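Local coordinates for protein dermonecrotic toxin (Pasteurella multocida, PDB 2EBF) that acts as a mitogenic toxin that induces bone resorption, is associated with atrophic rhinitis of pigs and carries a thiol protease-like catalytic triad in its C-terminal region, at residues K605-L618 / P631-E643. Numbering follows the deposited sequence.
Sequences KIDAIKNDVKMNSL and PKVAARLKDMGLE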
ATOM      1  N   LYS A 605      27.901  -8.399  35.423  1.00 31.62           N
ATOM      2  CA  LYS A 605      27.254  -9.711  35.274  1.00 31.44           C
ATOM      3  C   LYS A 605      27.973 -10.576  34.248  1.00 30.60           C
ATOM      4  O   LYS A 605      28.156 -11.781  34.445  1.00 30.45           O
ATOM      5  CB  LYS A 605      25.790  -9.546  34.880  1.00 31.79           C
ATOM      6  CG  LYS A 605      24.906  -9.056  36.026  1.00 34.62           C
ATOM      7  CD  LYS A 605      23.433  -9.034  35.626  1.00 37.63           C
ATOM      8  CE  LYS A 605      22.607  -8.229  36.626  1.00 40.26           C
ATOM      9  NZ  LYS A 605      22.647  -8.786  38.018  1.00 40.62           N
ATOM     10  N   ILE A 606      28.386  -9.940  33.158  1.00 30.42           N
ATOM     11  CA  ILE A 606      29.116 -10.605  32.090  1.00 30.23           C
ATOM     12  C   ILE A 606      30.470 -11.097  32.609  1.00 29.96           C
ATOM     13  O   ILE A 606      30.856 -12.236  32.351  1.00 29.94           O
ATOM     14  CB  ILE A 606      29.208  -9.679  30.845  1.00 30.17           C
ATOM     15  CG1 ILE A 606      27.823  -9.562  30.188  1.00 30.62           C
ATOM     16  CG2 ILE A 606      30.259 -10.165  29.855  1.00 30.21           C
ATOM     17  CD1 ILE A 606      27.732  -8.460  29.137  1.00 31.13           C
ATOM     18  N   ASP A 607      31.165 -10.248  33.370  1.00 29.58           N
ATOM     19  CA  ASP A 607      32.418 -10.634  34.028  1.00 29.07           C
ATOM     20  C   ASP A 607      32.224 -11.841  34.949  1.00 28.31           C
ATOM     21  O   ASP A 607      33.003 -12.796  34.897  1.00 27.56           O
ATOM     22  CB  ASP A 607      33.003  -9.454  34.816  1.00 29.47           C
ATOM     23  CG  ASP A 607      34.328  -9.797  35.495  1.00 31.31           C
ATOM     24  OD1 ASP A 607      35.377  -9.808  34.810  1.00 33.02           O
ATOM     25  OD2 ASP A 607      34.326 -10.044  36.717  1.00 32.77           O
ATOM     26  N   ALA A 608      31.183 -11.784  35.780  1.00 27.50           N
ATOM     27  CA  ALA A 608      30.823 -12.873  36.695  1.00 27.27           C
ATOM     28  C   ALA A 608      30.664 -14.219  35.976  1.00 26.93           C
ATOM     29  O   ALA A 608      31.250 -15.226  36.387  1.00 27.15           O
ATOM     30  CB  ALA A 608      29.549 -12.525  37.441  1.00 27.00           C
ATOM     31  N   ILE A 609      29.878 -14.224  34.905  1.00 26.80           N
ATOM     32  CA  ILE A 609      29.633 -15.434  34.120  1.00 26.87           C
ATOM     33  C   ILE A 609      30.933 -15.964  33.520  1.00 27.30           C
ATOM     34  O   ILE A 609      31.234 -17.151  33.627  1.00 26.75           O
ATOM     35  CB  ILE A 609      28.602 -15.180  33.004  1.00 26.75           C
ATOM     36  CG1 ILE A 609      27.244 -14.820  33.614  1.00 27.18           C
ATOM     37  CG2 ILE A 609      28.459 -16.419  32.119  1.00 27.17           C
ATOM     38  CD1 ILE A 609      26.334 -14.034  32.697  1.00 26.97           C
ATOM     39  N   LYS A 610      31.709 -15.074  32.905  1.00 27.67           N
ATOM     40  CA  LYS A 610      32.950 -15.485  32.248  1.00 29.06           C
ATOM     41  C   LYS A 610      33.982 -15.989  33.255  1.00 29.17           C
ATOM     42  O   LYS A 610      34.830 -16.821  32.919  1.00 29.19           O
ATOM     43  CB  LYS A 610      33.525 -14.331  31.425  1.00 29.20           C
ATOM     44  CG  LYS A 610      32.704 -14.030  30.199  1.00 30.97           C
ATOM     45  CD  LYS A 610      33.271 -12.871  29.413  1.00 34.23           C
ATOM     46  CE  LYS A 610      32.707 -12.882  27.999  1.00 36.83           C
ATOM     47  NZ  LYS A 610      32.432 -11.498  27.517  1.00 39.17           N
ATOM     48  N   ASN A 611      33.893 -15.484  34.486  1.00 29.80           N
ATOM     49  CA  ASN A 611      34.778 -15.905  35.566  1.00 30.46           C
ATOM     50  C   ASN A 611      34.163 -16.903  36.542  1.00 30.08           C
ATOM     51  O   ASN A 611      34.665 -17.079  37.648  1.00 30.23           O
ATOM     52  CB  ASN A 611      35.323 -14.686  36.317  1.00 31.20           C
ATOM     53  CG  ASN A 611      36.352 -13.941  35.512  1.00 33.45           C
ATOM     54  OD1 ASN A 611      37.465 -14.431  35.307  1.00 35.96           O
ATOM     55  ND2 ASN A 611      35.990 -12.753  35.039  1.00 36.01           N
ATOM     56  N   ASP A 612      33.091 -17.571  36.133  1.00 29.58           N
ATOM     57  CA  ASP A 612      32.496 -18.599  36.976  1.00 29.14           C
ATOM     58  C   ASP A 612      33.169 -19.950  36.723  1.00 28.85           C
ATOM     59  O   ASP A 612      33.271 -20.395  35.580  1.00 27.83           O
ATOM     60  CB  ASP A 612      30.983 -18.686  36.755  1.00 29.30           C
ATOM     61  CG  ASP A 612      30.317 -19.632  37.733  1.00 30.16           C
ATOM     62  OD1 ASP A 612      30.000 -20.763  37.334  1.00 29.38           O
ATOM     63  OD2 ASP A 612      30.159 -19.253  38.918  1.00 32.16           O
ATOM     64  N   VAL A 613      33.642 -20.590  37.792  1.00 28.90           N
ATOM     65  CA  VAL A 613      34.350 -21.870  37.679  1.00 29.08           C
ATOM     66  C   VAL A 613      33.457 -22.947  37.047  1.00 29.46           C
ATOM     67  O   VAL A 613      33.880 -23.678  36.152  1.00 28.76           O
ATOM     68  CB  VAL A 613      34.879 -22.357  39.057  1.00 29.34           C
ATOM     69  CG1 VAL A 613      35.378 -23.808  38.975  1.00 29.63           C
ATOM     70  CG2 VAL A 613      35.972 -21.435  39.560  1.00 28.21           C
ATOM     71  N   LYS A 614      32.220 -23.034  37.517  1.00 30.14           N
ATOM     72  CA  LYS A 614      31.303 -24.038  37.006  1.00 31.36           C
ATOM     73  C   LYS A 614      30.940 -23.796  35.530  1.00 31.22           C
ATOM     74  O   LYS A 614      30.900 -24.742  34.742  1.00 31.58           O
ATOM     75  CB  LYS A 614      30.093 -24.189  37.929  1.00 31.75           C
ATOM     76  CG  LYS A 614      30.474 -24.910  39.220  1.00 34.12           C
ATOM     77  CD  LYS A 614      29.414 -24.840  40.307  1.00 38.48           C
ATOM     78  CE  LYS A 614      29.882 -25.638  41.523  1.00 41.41           C
ATOM     79  NZ  LYS A 614      28.888 -25.682  42.645  1.00 44.31           N
ATOM     80  N   MET A 615      30.733 -22.531  35.153  1.00 31.27           N
ATOM     81  CA  MET A 615      30.522 -22.162  33.742  1.00 31.10           C
ATOM     82  C   MET A 615      31.690 -22.553  32.860  1.00 30.74           C
ATOM     83  O   MET A 615      31.501 -23.006  31.729  1.00 30.12           O
ATOM     84  CB  MET A 615      30.324 -20.665  33.568  1.00 31.55           C
ATOM     85  CG  MET A 615      28.925 -20.210  33.751  1.00 33.52           C
ATOM     86  SD  MET A 615      27.711 -21.034  32.693  1.00 33.06           S
ATOM     87  CE  MET A 615      26.341 -20.115  33.352  1.00 33.04           C
ATOM     88  N   ASN A 616      32.899 -22.337  33.361  1.00 30.19           N
ATOM     89  CA  ASN A 616      34.075 -22.705  32.600  1.00 30.12           C
ATOM     90  C   ASN A 616      34.253 -24.206  32.467  1.00 30.08           C
ATOM     91  O   ASN A 616      34.743 -24.677  31.446  1.00 29.92           O
ATOM     92  CB  ASN A 616      35.311 -22.012  33.149  1.00 30.25           C
ATOM     93  CG  ASN A 616      35.388 -20.572  32.700  1.00 30.47           C
ATOM     94  OD1 ASN A 616      35.976 -20.273  31.658  1.00 31.59           O
ATOM     95  ND2 ASN A 616      34.741 -19.676  33.442  1.00 30.01           N
ATOM     96  N   SER A 617      33.831 -24.954  33.484  1.00 30.34           N
ATOM     97  CA  SER A 617      33.817 -26.420  33.410  1.00 31.00           C
ATOM     98  C   SER A 617      32.928 -26.924  32.279  1.00 30.47           C
ATOM     99  O   SER A 617      33.146 -28.011  31.753  1.00 30.14           O
ATOM    100  CB  SER A 617      33.321 -27.025  34.718  1.00 30.85           C
ATOM    101  OG  SER A 617      34.289 -26.877  35.742  1.00 35.00           O
ATOM    102  N   LEU A 618      31.931 -26.125  31.912  1.00 30.52           N
ATOM    103  CA  LEU A 618      30.934 -26.510  30.911  1.00 30.64           C
ATOM    104  C   LEU A 618      31.400 -26.279  29.482  1.00 30.87           C
ATOM    105  O   LEU A 618      30.786 -26.780  28.531  1.00 30.67           O
ATOM    106  CB  LEU A 618      29.636 -25.734  31.145  1.00 30.50           C
ATOM    107  CG  LEU A 618      28.893 -26.065  32.436  1.00 29.84           C
ATOM    108  CD1 LEU A 618      27.676 -25.190  32.565  1.00 29.29           C
ATOM    109  CD2 LEU A 618      28.523 -27.549  32.490  1.00 30.36           C
ATOM    110  N   PRO A 631      21.282 -26.595  28.374  1.00 30.40           N
ATOM    111  CA  PRO A 631      20.548 -26.696  29.643  1.00 29.81           C
ATOM    112  C   PRO A 631      21.452 -26.590  30.895  1.00 28.98           C
ATOM    113  O   PRO A 631      21.012 -26.079  31.922  1.00 29.02           O
ATOM    114  CB  PRO A 631      19.883 -28.082  29.558  1.00 29.99           C
ATOM    115  CG  PRO A 631      19.866 -28.416  28.084  1.00 31.23           C
ATOM    116  CD  PRO A 631      21.156 -27.828  27.578  1.00 30.74           C
ATOM    117  N   LYS A 632      22.694 -27.054  30.796  1.00 28.46           N
ATOM    118  CA  LYS A 632      23.640 -26.979  31.909  1.00 28.65           C
ATOM    119  C   LYS A 632      24.014 -25.516  32.174  1.00 28.08           C
ATOM    120  O   LYS A 632      24.132 -25.084  33.327  1.00 28.25           O
ATOM    121  CB  LYS A 632      24.888 -27.810  31.617  1.00 28.75           C
ATOM    122  CG  LYS A 632      24.631 -29.289  31.367  1.00 30.75           C
ATOM    123  CD  LYS A 632      25.905 -30.010  30.926  1.00 30.43           C
ATOM    124  CE  LYS A 632      25.623 -31.417  30.379  1.00 35.14           C
ATOM    125  NZ  LYS A 632      24.677 -32.209  31.222  1.00 37.60           N
ATOM    126  N   VAL A 633      24.199 -24.753  31.103  1.00 26.85           N
ATOM    127  CA  VAL A 633      24.434 -23.316  31.234  1.00 26.33           C
ATOM    128  C   VAL A 633      23.240 -22.620  31.890  1.00 26.76           C
ATOM    129  O   VAL A 633      23.416 -21.845  32.832  1.00 26.02           O
ATOM    130  CB  VAL A 633      24.782 -22.683  29.861  1.00 25.75           C
ATOM    131  CG1 VAL A 633      24.815 -21.166  29.939  1.00 25.45           C
ATOM    132  CG2 VAL A 633      26.115 -23.237  29.381  1.00 25.49           C
ATOM    133  N   ALA A 634      22.024 -22.906  31.414  1.00 27.24           N
ATOM    134  CA  ALA A 634      20.833 -22.291  32.013  1.00 27.88           C
ATOM    135  C   ALA A 634      20.707 -22.621  33.509  1.00 28.02           C
ATOM    136  O   ALA A 634      20.326 -21.767  34.307  1.00 29.11           O
ATOM    137  CB  ALA A 634      19.564 -22.688  31.247  1.00 27.62           C
ATOM    138  N   ALA A 635      21.051 -23.844  33.882  1.00 28.68           N
ATOM    139  CA  ALA A 635      20.983 -24.289  35.281  1.00 29.10           C
ATOM    140  C   ALA A 635      21.985 -23.517  36.155  1.00 29.17           C
ATOM    141  O   ALA A 635      21.654 -23.079  37.265  1.00 28.88           O
ATOM    142  CB  ALA A 635      21.232 -25.790  35.364  1.00 29.19           C
ATOM    143  N   ARG A 636      23.200 -23.330  35.646  1.00 28.86           N
ATOM    144  CA  ARG A 636      24.205 -22.550  36.385  1.00 28.90           C
ATOM    145  C   ARG A 636      23.807 -21.076  36.492  1.00 28.57           C
ATOM    146  O   ARG A 636      23.935 -20.476  37.555  1.00 28.67           O
ATOM    147  CB  ARG A 636      25.607 -22.721  35.776  1.00 28.70           C
ATOM    148  CG  ARG A 636      26.746 -22.038  36.553  1.00 29.01           C
ATOM    149  CD  ARG A 636      26.740 -22.361  38.059  1.00 30.54           C
ATOM    150  NE  ARG A 636      27.680 -21.523  38.799  1.00 31.59           N
ATOM    151  CZ  ARG A 636      27.614 -21.276  40.105  1.00 33.53           C
ATOM    152  NH1 ARG A 636      26.645 -21.800  40.847  1.00 33.30           N
ATOM    153  NH2 ARG A 636      28.518 -20.490  40.669  1.00 34.16           N
ATOM    154  N   LEU A 637      23.307 -20.494  35.406  1.00 28.26           N
ATOM    155  CA  LEU A 637      22.820 -19.113  35.449  1.00 28.46           C
ATOM    156  C   LEU A 637      21.771 -18.915  36.548  1.00 29.21           C
ATOM    157  O   LEU A 637      21.771 -17.900  37.235  1.00 29.13           O
ATOM    158  CB  LEU A 637      22.243 -18.682  34.099  1.00 27.94           C
ATOM    159  CG  LEU A 637      23.200 -18.444  32.927  1.00 27.57           C
ATOM    160  CD1 LEU A 637      22.402 -18.180  31.651  1.00 27.19           C
ATOM    161  CD2 LEU A 637      24.175 -17.275  33.223  1.00 26.48           C
ATOM    162  N   LYS A 638      20.886 -19.898  36.695  1.00 30.68           N
ATOM    163  CA  LYS A 638      19.857 -19.899  37.735  1.00 31.83           C
ATOM    164  C   LYS A 638      20.500 -19.918  39.114  1.00 32.32           C
ATOM    165  O   LYS A 638      20.188 -19.072  39.957  1.00 32.62           O
ATOM    166  CB  LYS A 638      18.939 -21.112  37.564  1.00 32.24           C
ATOM    167  CG  LYS A 638      17.736 -21.125  38.500  1.00 33.71           C
ATOM    168  CD  LYS A 638      17.010 -22.450  38.398  1.00 36.34           C
ATOM    169  CE  LYS A 638      15.828 -22.524  39.349  1.00 37.50           C
ATOM    170  NZ  LYS A 638      15.419 -23.961  39.519  1.00 38.05           N
ATOM    171  N   ASP A 639      21.405 -20.874  39.332  1.00 32.80           N
ATOM    172  CA  ASP A 639      22.131 -20.978  40.599  1.00 33.50           C
ATOM    173  C   ASP A 639      22.960 -19.732  40.920  1.00 33.22           C
ATOM    174  O   ASP A 639      23.204 -19.440  42.090  1.00 33.61           O
ATOM    175  CB  ASP A 639      23.028 -22.221  40.620  1.00 33.99           C
ATOM    176  CG  ASP A 639      22.239 -23.516  40.627  1.00 35.98           C
ATOM    177  OD1 ASP A 639      20.992 -23.464  40.704  1.00 38.70           O
ATOM    178  OD2 ASP A 639      22.871 -24.593  40.547  1.00 38.88           O
ATOM    179  N   MET A 640      23.390 -19.006  39.890  1.00 32.46           N
ATOM    180  CA  MET A 640      24.091 -17.732  40.070  1.00 32.34           C
ATOM    181  C   MET A 640      23.155 -16.578  40.436  1.00 32.62           C
ATOM    182  O   MET A 640      23.609 -15.469  40.733  1.00 32.85           O
ATOM    183  CB  MET A 640      24.880 -17.363  38.814  1.00 31.85           C
ATOM    184  CG  MET A 640      26.109 -18.222  38.576  1.00 31.44           C
ATOM    185  SD  MET A 640      26.866 -17.881  36.984  1.00 32.36           S
ATOM    186  CE  MET A 640      27.598 -16.271  37.291  1.00 31.80           C
ATOM    187  N   GLY A 641      21.853 -16.834  40.397  1.00 32.71           N
ATOM    188  CA  GLY A 641      20.858 -15.814  40.727  1.00 32.77           C
ATOM    189  C   GLY A 641      20.427 -14.925  39.574  1.00 32.89           C
ATOM    190  O   GLY A 641      19.725 -13.936  39.787  1.00 32.61           O
ATOM    191  N   LEU A 642      20.854 -15.269  38.357  1.00 32.97           N
ATOM    192  CA  LEU A 642      20.479 -14.513  37.163  1.00 33.16           C
ATOM    193  C   LEU A 642      19.108 -14.938  36.665  1.00 32.84           C
ATOM    194  O   LEU A 642      18.631 -16.021  36.994  1.00 32.53           O
ATOM    195  CB  LEU A 642      21.499 -14.695  36.031  1.00 33.78           C
ATOM    196  CG  LEU A 642      22.810 -13.893  35.980  1.00 34.84           C
ATOM    197  CD1 LEU A 642      22.799 -12.698  36.916  1.00 35.58           C
ATOM    198  CD2 LEU A 642      23.991 -14.780  36.277  1.00 36.92           C
ATOM    199  N   GLU A 643      18.489 -14.088  35.856  1.00 32.68           N
ATOM    200  CA  GLU A 643      17.166 -14.385  35.323  1.00 33.48           C
ATOM    201  C   GLU A 643      17.272 -15.192  34.035  1.00 32.92           C
ATOM    202  O   GLU A 643      17.960 -14.789  33.102  1.00 32.64           O
ATOM    203  CB  GLU A 643      16.370 -13.102  35.080  1.00 33.94           C
ATOM    204  CG  GLU A 643      16.180 -12.211  36.316  1.00 37.20           C
ATOM    205  CD  GLU A 643      15.406 -12.880  37.452  1.00 41.90           C
ATOM    206  OE1 GLU A 643      15.665 -12.529  38.630  1.00 45.23           O
ATOM    207  OE2 GLU A 643      14.543 -13.748  37.186  1.00 43.19           O
TER
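M615 drives its thioether into helix 629-639 of the C3 domain, the part with the thiol protease-like triad. Helices 596-610 and 629-639 lie on the domain's antiparallel sheet, and 613-617 runs antiparallel beside 631-639 (axes 10.0 Å apart at 179°). A bend at chi2 (-56°) turns the M615 chain so that its methyl CE lies 3.6 Å from L637 CD2. The same M615 CE is 3.4 Å from V633 O, while SD and CE both lie against V633 CG1. I609 continues this tight side: its CG1 and CD1 meet L637 CD2 and its CG1 also touches M640 CE. On the sheet, F671 and V680 meet I609, and V680 and A669 meet V633. L618 closes the far end: CD1 meets K632 O and reaches V633 CG2, and CD2 packs on CB and CD of K632, whose side chain lies about 8 Å from the bound phosphonate.

Toward solvent the packing thins to long chains. K605 and L642 merely slide past each other, and the aliphatic part of K614 lies across R636, with CD 3.9 Å above the centre of the guanidinium; M640 CG covers the opposite face near the rim. At the edge of this same guanidinium, R636 grips the buried D612 side-on in a salt bridge, NE to OD1 and NH2 to OD2, both oxygens close to its plane. D612 is also the N-cap of helix 613-617: OD1 takes R636 NE on its syn side at 2.8 Å, tilted 32° out of the carboxylate plane, and M615 N on its anti side at 2.9 Å.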